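Local coordinates for protein hypoxanthine-guanine phosphoribosyltransferase (Leishmania tarentolae, PDB 1PZM) that probably converts hypoxanthine and guanine to IMP and GMP in purine salvage, transferring the 5-phosphoribosyl group from 5-phosphoribosylpyrophosphate with magnesium as cofactor, at residues 177-181 with 182-186. Numbering follows the deposited sequence.
Sequences AFVIG and YGMDF. Unlike the reference sequence in segment 182-186: G183 (reference Val), M184 (reference Trp), D185 (reference Thr). With 5GP (guanosine-5'-monophosphate), chain C.
The F178 ring meets D185 O at its edge, CE1 to the carbonyl oxygen measuring 3.5 Å, while one of its faces carries the guanine of the bound GMP. N1 of the base stands 3.5 Å above the ring plane, over its centre, and the two planes are within about 15° of parallel, so the ring lies flat against the six-membered part of the purine. Because chi1 of F178 is -171°, CG lies opposite the backbone N and the ring reaches out over the base. F186 presents its own edge to F178, CD1 to CE1 at 4.1 Å, and its CB rests against CG2 of I180.

Farther along the chain, the backbone reverses in a type I' turn from G181 to M184, a tight hairpin closed by two backbone hydrogen bonds. G181 N gives its hydrogen to M184 O (2.8 Å), and M184 N returns one to G181 O, at 165° almost straight although the donor sits well above the carbonyl plane. M184, bent at chi3, lies beside V179 and points the same way, its SD 3.8 Å from V179 CG2; I196 and L155 pack on both side chains.

Within this contact the polar edge of the purine is met by backbone atoms. V179 N donates to guanine O6 at 2.8 Å, and V179 O receives N1 at 2.6 Å and a weak, bent bond from N2. D185 O also lies close to N2. K157 bonds to A177 O and to the nucleotide, tying this side of the pocket to the ligand. Since O6 is met by a donor and N1 by an acceptor, the pattern suits a 6-oxopurine, consistent with use of both hypoxanthine and guanine; the additional contacts to N2 are available only with guanine.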
loop_
_atom_site.group_PDB
_atom_site.type_symbol
_atom_site.label_atom_id
_atom_site.label_comp_id
_atom_site.label_asym_id
_atom_site.label_seq_id
_atom_site.Cartn_x
_atom_site.Cartn_y
_atom_site.Cartn_z
ATOM N N ALA A 177 12.920 -17.775 9.933
ATOM C CA ALA A 177 12.668 -17.060 11.141
ATOM C C ALA A 177 11.334 -16.368 10.914
ATOM O O ALA A 177 10.957 -16.041 9.781
ATOM C CB ALA A 177 13.778 -16.038 11.384
ATOM N N PHE A 178 10.592 -16.127 11.963
ATOM C CA PHE A 178 9.347 -15.439 11.695
ATOM C C PHE A 178 9.574 -13.925 11.773
ATOM O O PHE A 178 9.986 -13.415 12.804
ATOM C CB PHE A 178 8.272 -15.911 12.634
ATOM C CG PHE A 178 6.917 -15.392 12.275
ATOM C CD1 PHE A 178 6.505 -14.139 12.708
ATOM C CD2 PHE A 178 6.074 -16.137 11.485
ATOM C CE1 PHE A 178 5.236 -13.664 12.390
ATOM C CE2 PHE A 178 4.822 -15.676 11.160
ATOM C CZ PHE A 178 4.403 -14.423 11.611
ATOM N N VAL A 179 9.343 -13.203 10.682
ATOM C CA VAL A 179 9.548 -11.773 10.758
ATOM C C VAL A 179 8.257 -10.946 10.790
ATOM O O VAL A 179 7.205 -11.446 10.345
ATOM C CB VAL A 179 10.487 -11.257 9.683
ATOM C CG1 VAL A 179 11.870 -12.111 9.645
ATOM C CG2 VAL A 179 9.782 -11.156 8.345
ATOM N N ILE A 180 8.375 -9.699 11.307
ATOM C CA ILE A 180 7.280 -8.739 11.392
ATOM C C ILE A 180 7.859 -7.395 10.907
ATOM O O ILE A 180 9.091 -7.266 10.766
ATOM C CB ILE A 180 6.765 -8.615 12.864
ATOM C CG1 ILE A 180 7.926 -8.091 13.755
ATOM C CG2 ILE A 180 6.192 -10.003 13.378
ATOM C CD1 ILE A 180 7.543 -7.630 15.135
ATOM N N GLY A 181 6.977 -6.422 10.647
ATOM C CA GLY A 181 7.419 -5.085 10.263
ATOM C C GLY A 181 7.386 -4.849 8.768
ATOM O O GLY A 181 7.295 -5.803 8.040
ATOM N N TYR A 182 7.406 -3.591 8.303
ATOM C CA TYR A 182 7.490 -3.347 6.844
ATOM C C TYR A 182 6.338 -4.084 6.051
ATOM O O TYR A 182 6.525 -4.666 4.937
ATOM C CB TYR A 182 8.914 -3.619 6.333
ATOM C CG TYR A 182 9.213 -2.926 5.019
ATOM C CD1 TYR A 182 9.576 -1.571 4.995
ATOM C CD2 TYR A 182 9.079 -3.612 3.806
ATOM C CE1 TYR A 182 9.769 -0.909 3.797
ATOM C CE2 TYR A 182 9.284 -2.967 2.593
ATOM C CZ TYR A 182 9.650 -1.614 2.605
ATOM O OH TYR A 182 9.896 -0.952 1.407
ATOM N N GLY A 183 5.127 -3.994 6.635
ATOM C CA GLY A 183 3.947 -4.624 6.049
ATOM C C GLY A 183 3.648 -6.005 6.569
ATOM O O GLY A 183 2.532 -6.488 6.345
ATOM N N MET A 184 4.576 -6.673 7.268
ATOM C CA MET A 184 4.337 -8.094 7.655
ATOM C C MET A 184 3.885 -8.125 9.107
ATOM O O MET A 184 4.403 -7.349 9.935
ATOM C CB MET A 184 5.647 -8.911 7.506
ATOM C CG MET A 184 6.032 -9.016 5.999
ATOM S SD MET A 184 7.740 -9.489 5.561
ATOM C CE MET A 184 8.519 -7.799 5.818
ATOM N N ASP A 185 2.982 -9.022 9.444
ATOM C CA ASP A 185 2.272 -8.912 10.715
ATOM C C ASP A 185 2.558 -10.087 11.641
ATOM O O ASP A 185 3.082 -11.144 11.195
ATOM C CB ASP A 185 0.779 -8.909 10.470
ATOM C CG ASP A 185 0.254 -10.290 10.035
ATOM O OD1 ASP A 185 0.811 -10.868 9.094
ATOM O OD2 ASP A 185 -0.709 -10.840 10.590
ATOM N N PHE A 186 2.217 -9.915 12.915
ATOM C CA PHE A 186 1.958 -11.081 13.762
ATOM C C PHE A 186 0.536 -10.890 14.263
ATOM O O PHE A 186 0.240 -9.884 14.924
ATOM C CB PHE A 186 2.919 -11.248 14.936
ATOM C CG PHE A 186 2.498 -12.384 15.877
ATOM C CD1 PHE A 186 2.631 -13.696 15.491
ATOM C CD2 PHE A 186 1.932 -12.108 17.128
ATOM C CE1 PHE A 186 2.239 -14.724 16.346
ATOM C CE2 PHE A 186 1.567 -13.108 17.986
ATOM C CZ PHE A 186 1.692 -14.414 17.610
HETATM P P 5GP C . 4.249 -19.747 1.955
HETATM O O1P 5GP C . 5.440 -19.366 1.147
HETATM O O2P 5GP C . 4.487 -20.953 2.792
HETATM O O3P 5GP C . 3.203 -20.107 0.967
HETATM O "O5'" 5GP C . 3.798 -18.489 2.843
HETATM C "C5'" 5GP C . 2.601 -18.480 3.633
HETATM C "C4'" 5GP C . 2.188 -17.046 4.081
HETATM O "O4'" 5GP C . 2.893 -16.578 5.240
HETATM C "C3'" 5GP C . 2.380 -15.956 3.030
HETATM O "O3'" 5GP C . 1.302 -15.016 3.045
HETATM C "C2'" 5GP C . 3.671 -15.301 3.494
HETATM O "O2'" 5GP C . 3.776 -14.009 2.969
HETATM C "C1'" 5GP C . 3.605 -15.372 5.027
HETATM N N9 5GP C . 4.949 -15.509 5.666
HETATM C C8 5GP C . 5.876 -16.569 5.621
HETATM N N7 5GP C . 6.949 -16.285 6.482
HETATM C C5 5GP C . 6.515 -15.202 7.217
HETATM C C6 5GP C . 7.142 -14.452 8.220
HETATM O O6 5GP C . 8.330 -14.717 8.585
HETATM N N1 5GP C . 6.464 -13.381 8.799
HETATM C C2 5GP C . 5.164 -13.081 8.389
HETATM N N2 5GP C . 4.473 -12.086 8.942
HETATM N N3 5GP C . 4.561 -13.802 7.397
HETATM C C4 5GP C . 5.245 -14.860 6.827
#